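Agmatinase (Burkholderia thailandensis, PDB 4DZ4) probably hydrolyses agmatine to putrescine and urea, as a hexameric enzyme of the arginase family with two manganese ions in each subunit. Local coordinates at residues B[161-171]-B[178-186]. Numbering follows the deposited sequence.
Sequences HFDAHCDTWAD and NHGTMFYKA. With MN (manganese (II) ion), chain Q; MN (manganese (II) ion), chain P.
Phe-183 sets the edge of its ring against the face of His-161, a T-shaped pair with planes at 86°. Followed outward from the helix start, its CB rests against Asp-167 O (3.4 Å) and Thr-168 CG2 (3.7 Å). With CG anti to its carbonyl carbon (chi1 -61°), the ring runs on to the histidine: CD2 lies 3.5 Å from His-161 CE1, with Cys-166 O also at the ring edge, and CE2 stands over the middle of the imidazole. Met-182 CE covers one phenyl face. The imidazole in turn donates from NE2 to Asp-163 OD2 at 2.8 Å, a second-shell bond that probably helps orient this bridging carboxylate, whose two oxygens each bind a different manganese.

Asp-167 OD2 binds the manganese of chain P (2.0 Å), while OD1 takes a bond from the water between the metals. Its backbone O accepts weak bonds from Phe-183 N and Tyr-184 N. Farther out, Ala-170 CA makes a CH-pi contact over the Tyr-184 ring, and Thr-181 OG1 donates to the anti lone pair of Asp-171 OD2 (2.8 Å), which Ser-176 also bonds.

With His-165, His-139, Asp-246, Asp-248 and the bridging water, Asp-163 and Asp-167 form the binuclear manganese cluster characteristic of the arginase family, at the C-terminal edge of the parallel sheet.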
loop_
_atom_site.group_PDB
_atom_site.type_symbol
_atom_site.label_atom_id
_atom_site.label_comp_id
_atom_site.label_asym_id
_atom_site.label_seq_id
_atom_site.Cartn_x
_atom_site.Cartn_y
_atom_site.Cartn_z
ATOM N N HIS B 161 -29.801 -3.257 -12.772
ATOM C CA HIS B 161 -28.503 -3.915 -12.512
ATOM C C HIS B 161 -27.361 -3.045 -12.984
ATOM O O HIS B 161 -27.249 -2.781 -14.178
ATOM C CB HIS B 161 -28.571 -5.259 -13.227
ATOM C CG HIS B 161 -27.287 -6.059 -13.242
ATOM N ND1 HIS B 161 -27.087 -7.053 -14.149
ATOM C CD2 HIS B 161 -26.167 -6.041 -12.427
ATOM C CE1 HIS B 161 -25.885 -7.623 -13.938
ATOM N NE2 HIS B 161 -25.318 -7.014 -12.894
ATOM N N PHE B 162 -26.573 -2.525 -12.041
ATOM C CA PHE B 162 -25.422 -1.681 -12.378
ATOM C C PHE B 162 -24.181 -2.579 -12.321
ATOM O O PHE B 162 -23.935 -3.208 -11.284
ATOM C CB PHE B 162 -25.271 -0.548 -11.364
ATOM C CG PHE B 162 -26.349 0.491 -11.431
ATOM C CD1 PHE B 162 -26.136 1.703 -12.100
ATOM C CD2 PHE B 162 -27.571 0.282 -10.789
ATOM C CE1 PHE B 162 -27.129 2.684 -12.172
ATOM C CE2 PHE B 162 -28.566 1.275 -10.824
ATOM C CZ PHE B 162 -28.346 2.469 -11.509
ATOM N N ASP B 163 -23.388 -2.642 -13.396
ATOM C CA ASP B 163 -22.311 -3.639 -13.462
ATOM C C ASP B 163 -21.523 -3.433 -14.725
ATOM O O ASP B 163 -22.097 -3.061 -15.756
ATOM C CB ASP B 163 -22.933 -5.051 -13.512
ATOM C CG ASP B 163 -22.044 -6.141 -12.922
ATOM O OD1 ASP B 163 -20.831 -6.190 -13.216
ATOM O OD2 ASP B 163 -22.607 -7.016 -12.227
ATOM N N ALA B 164 -20.232 -3.727 -14.668
ATOM C CA ALA B 164 -19.462 -3.900 -15.908
ATOM C C ALA B 164 -19.843 -5.197 -16.639
ATOM O O ALA B 164 -19.535 -5.340 -17.829
ATOM C CB ALA B 164 -17.957 -3.915 -15.598
ATOM N N HIS B 165 -20.478 -6.136 -15.916
ATOM C CA HIS B 165 -20.745 -7.514 -16.373
ATOM C C HIS B 165 -22.239 -7.846 -16.337
ATOM O O HIS B 165 -22.933 -7.549 -15.384
ATOM C CB HIS B 165 -20.039 -8.533 -15.468
ATOM C CG HIS B 165 -18.571 -8.260 -15.283
ATOM N ND1 HIS B 165 -18.088 -7.527 -14.244
ATOM C CD2 HIS B 165 -17.477 -8.646 -16.041
ATOM C CE1 HIS B 165 -16.737 -7.445 -14.358
ATOM N NE2 HIS B 165 -16.371 -8.143 -15.445
ATOM N N CYS B 166 -22.701 -8.532 -17.367
ATOM C CA CYS B 166 -24.119 -8.911 -17.457
ATOM C C CYS B 166 -24.497 -10.047 -16.515
ATOM O O CYS B 166 -25.675 -10.180 -16.117
ATOM C CB CYS B 166 -24.460 -9.294 -18.892
ATOM S SG CYS B 166 -23.557 -10.732 -19.507
ATOM N N ASP B 167 -23.505 -10.863 -16.150
ATOM C CA ASP B 167 -23.715 -12.038 -15.286
ATOM C C ASP B 167 -24.814 -12.973 -15.797
ATOM O O ASP B 167 -25.472 -13.678 -15.013
ATOM C CB ASP B 167 -23.931 -11.595 -13.831
ATOM C CG ASP B 167 -22.731 -10.782 -13.298
ATOM O OD1 ASP B 167 -21.613 -10.959 -13.856
ATOM O OD2 ASP B 167 -22.900 -9.989 -12.351
ATOM N N THR B 168 -24.997 -12.986 -17.116
ATOM C CA THR B 168 -25.974 -13.846 -17.772
ATOM C C THR B 168 -25.325 -14.840 -18.758
ATOM O O THR B 168 -26.000 -15.393 -19.612
ATOM C CB THR B 168 -27.046 -12.996 -18.519
ATOM O OG1 THR B 168 -26.380 -12.054 -19.383
ATOM C CG2 THR B 168 -27.931 -12.242 -17.541
ATOM N N TRP B 169 -24.012 -15.090 -18.624
ATOM C CA TRP B 169 -23.338 -16.110 -19.423
ATOM C C TRP B 169 -23.933 -17.463 -19.107
ATOM O O TRP B 169 -24.239 -17.743 -17.942
ATOM C CB TRP B 169 -21.829 -16.081 -19.162
ATOM C CG TRP B 169 -21.212 -14.825 -19.738
ATOM C CD1 TRP B 169 -20.953 -14.538 -21.091
ATOM C CD2 TRP B 169 -20.821 -13.621 -19.015
ATOM N NE1 TRP B 169 -20.421 -13.274 -21.222
ATOM C CE2 TRP B 169 -20.315 -12.672 -20.026
ATOM C CE3 TRP B 169 -20.809 -13.252 -17.677
ATOM C CZ2 TRP B 169 -19.849 -11.397 -19.679
ATOM C CZ3 TRP B 169 -20.324 -11.972 -17.328
ATOM C CH2 TRP B 169 -19.848 -11.075 -18.310
ATOM N N ALA B 170 -24.109 -18.290 -20.131
ATOM C CA ALA B 170 -24.807 -19.568 -19.964
ATOM C C ALA B 170 -24.036 -20.518 -19.039
ATOM O O ALA B 170 -22.795 -20.579 -19.056
ATOM C CB ALA B 170 -25.075 -20.214 -21.319
ATOM N N ASP B 171 -24.780 -21.244 -18.212
ATOM C CA ASP B 171 -24.183 -22.191 -17.285
ATOM C C ASP B 171 -25.152 -23.371 -17.205
ATOM O O ASP B 171 -26.249 -23.217 -16.699
ATOM C CB ASP B 171 -24.047 -21.541 -15.913
ATOM C CG ASP B 171 -23.187 -22.357 -14.937
ATOM O OD1 ASP B 171 -23.070 -23.583 -15.137
ATOM O OD2 ASP B 171 -22.651 -21.754 -13.973
ATOM N N ASN B 178 -21.271 -19.404 -8.962
ATOM C CA ASN B 178 -20.564 -18.555 -9.942
ATOM C C ASN B 178 -21.237 -17.181 -10.029
ATOM O O ASN B 178 -22.416 -17.065 -10.423
ATOM C CB ASN B 178 -20.560 -19.243 -11.317
ATOM C CG ASN B 178 -19.601 -18.592 -12.318
ATOM O OD1 ASN B 178 -19.432 -17.361 -12.340
ATOM N ND2 ASN B 178 -18.997 -19.414 -13.163
ATOM N N HIS B 179 -20.478 -16.136 -9.675
ATOM C CA HIS B 179 -21.000 -14.762 -9.680
ATOM C C HIS B 179 -21.253 -14.188 -11.061
ATOM O O HIS B 179 -21.751 -13.073 -11.181
ATOM C CB HIS B 179 -20.085 -13.831 -8.844
ATOM C CG HIS B 179 -18.738 -13.562 -9.472
ATOM N ND1 HIS B 179 -17.977 -12.492 -9.098
ATOM C CD2 HIS B 179 -18.040 -14.209 -10.481
ATOM C CE1 HIS B 179 -16.828 -12.482 -9.832
ATOM N NE2 HIS B 179 -16.873 -13.506 -10.691
ATOM N N GLY B 180 -20.920 -14.949 -12.100
ATOM C CA GLY B 180 -21.060 -14.489 -13.469
ATOM C C GLY B 180 -22.154 -15.184 -14.235
ATOM O O GLY B 180 -22.376 -14.904 -15.425
ATOM N N THR B 181 -22.828 -16.139 -13.600
ATOM C CA THR B 181 -23.874 -16.879 -14.338
ATOM C C THR B 181 -25.200 -16.930 -13.574
ATOM O O THR B 181 -26.171 -17.544 -14.055
ATOM C CB THR B 181 -23.446 -18.315 -14.691
ATOM O OG1 THR B 181 -23.281 -19.068 -13.485
ATOM C CG2 THR B 181 -22.105 -18.337 -15.459
ATOM N N MET B 182 -25.255 -16.301 -12.405
ATOM C CA MET B 182 -26.482 -16.414 -11.578
ATOM C C MET B 182 -27.701 -15.665 -12.144
ATOM O O MET B 182 -28.853 -16.021 -11.830
ATOM C CB MET B 182 -26.229 -16.080 -10.099
ATOM C CG MET B 182 -26.124 -14.593 -9.737
ATOM S SD MET B 182 -24.552 -13.987 -10.341
ATOM C CE MET B 182 -24.945 -12.228 -10.392
ATOM N N PHE B 183 -27.474 -14.670 -13.002
ATOM C CA PHE B 183 -28.641 -14.029 -13.653
ATOM C C PHE B 183 -29.130 -14.756 -14.895
ATOM O O PHE B 183 -30.277 -14.550 -15.305
ATOM C CB PHE B 183 -28.463 -12.511 -13.920
ATOM C CG PHE B 183 -28.256 -11.679 -12.657
ATOM C CD1 PHE B 183 -28.779 -12.087 -11.426
ATOM C CD2 PHE B 183 -27.571 -10.479 -12.707
ATOM C CE1 PHE B 183 -28.595 -11.337 -10.267
ATOM C CE2 PHE B 183 -27.376 -9.723 -11.551
ATOM C CZ PHE B 183 -27.880 -10.144 -10.325
ATOM N N TYR B 184 -28.272 -15.576 -15.504
ATOM C CA TYR B 184 -28.759 -16.567 -16.455
ATOM C C TYR B 184 -29.762 -17.473 -15.735
ATOM O O TYR B 184 -30.855 -17.724 -16.245
ATOM C CB TYR B 184 -27.595 -17.383 -17.025
ATOM C CG TYR B 184 -27.975 -18.519 -17.960
ATOM C CD1 TYR B 184 -28.217 -18.292 -19.331
ATOM C CD2 TYR B 184 -28.065 -19.841 -17.482
ATOM C CE1 TYR B 184 -28.532 -19.356 -20.174
ATOM C CE2 TYR B 184 -28.407 -20.891 -18.316
ATOM C CZ TYR B 184 -28.641 -20.645 -19.656
ATOM O OH TYR B 184 -28.936 -21.702 -20.475
ATOM N N LYS B 185 -29.377 -17.966 -14.551
ATOM C CA LYS B 185 -30.280 -18.853 -13.803
ATOM C C LYS B 185 -31.554 -18.114 -13.401
ATOM O O LYS B 185 -32.643 -18.667 -13.514
ATOM C CB LYS B 185 -29.550 -19.436 -12.581
ATOM C CG LYS B 185 -28.296 -20.218 -12.999
ATOM C CD LYS B 185 -27.527 -20.703 -11.773
ATOM C CE LYS B 185 -26.195 -21.330 -12.187
ATOM N NZ LYS B 185 -25.468 -21.733 -10.933
ATOM N N ALA B 186 -31.421 -16.865 -12.954
ATOM C CA ALA B 186 -32.574 -16.040 -12.556
ATOM C C ALA B 186 -33.557 -15.861 -13.733
ATOM O O ALA B 186 -34.760 -15.960 -13.550
ATOM C CB ALA B 186 -32.125 -14.683 -12.026
HETATM MN MN MN Q . -19.170 -7.085 -12.257
HETATM MN MN MN P . -21.727 -8.779 -11.262
HETATM O O HOH W 1 -20.055 -8.961 -12.242
HETATM O O HOH W 2 -19.958 -22.170 -13.169
#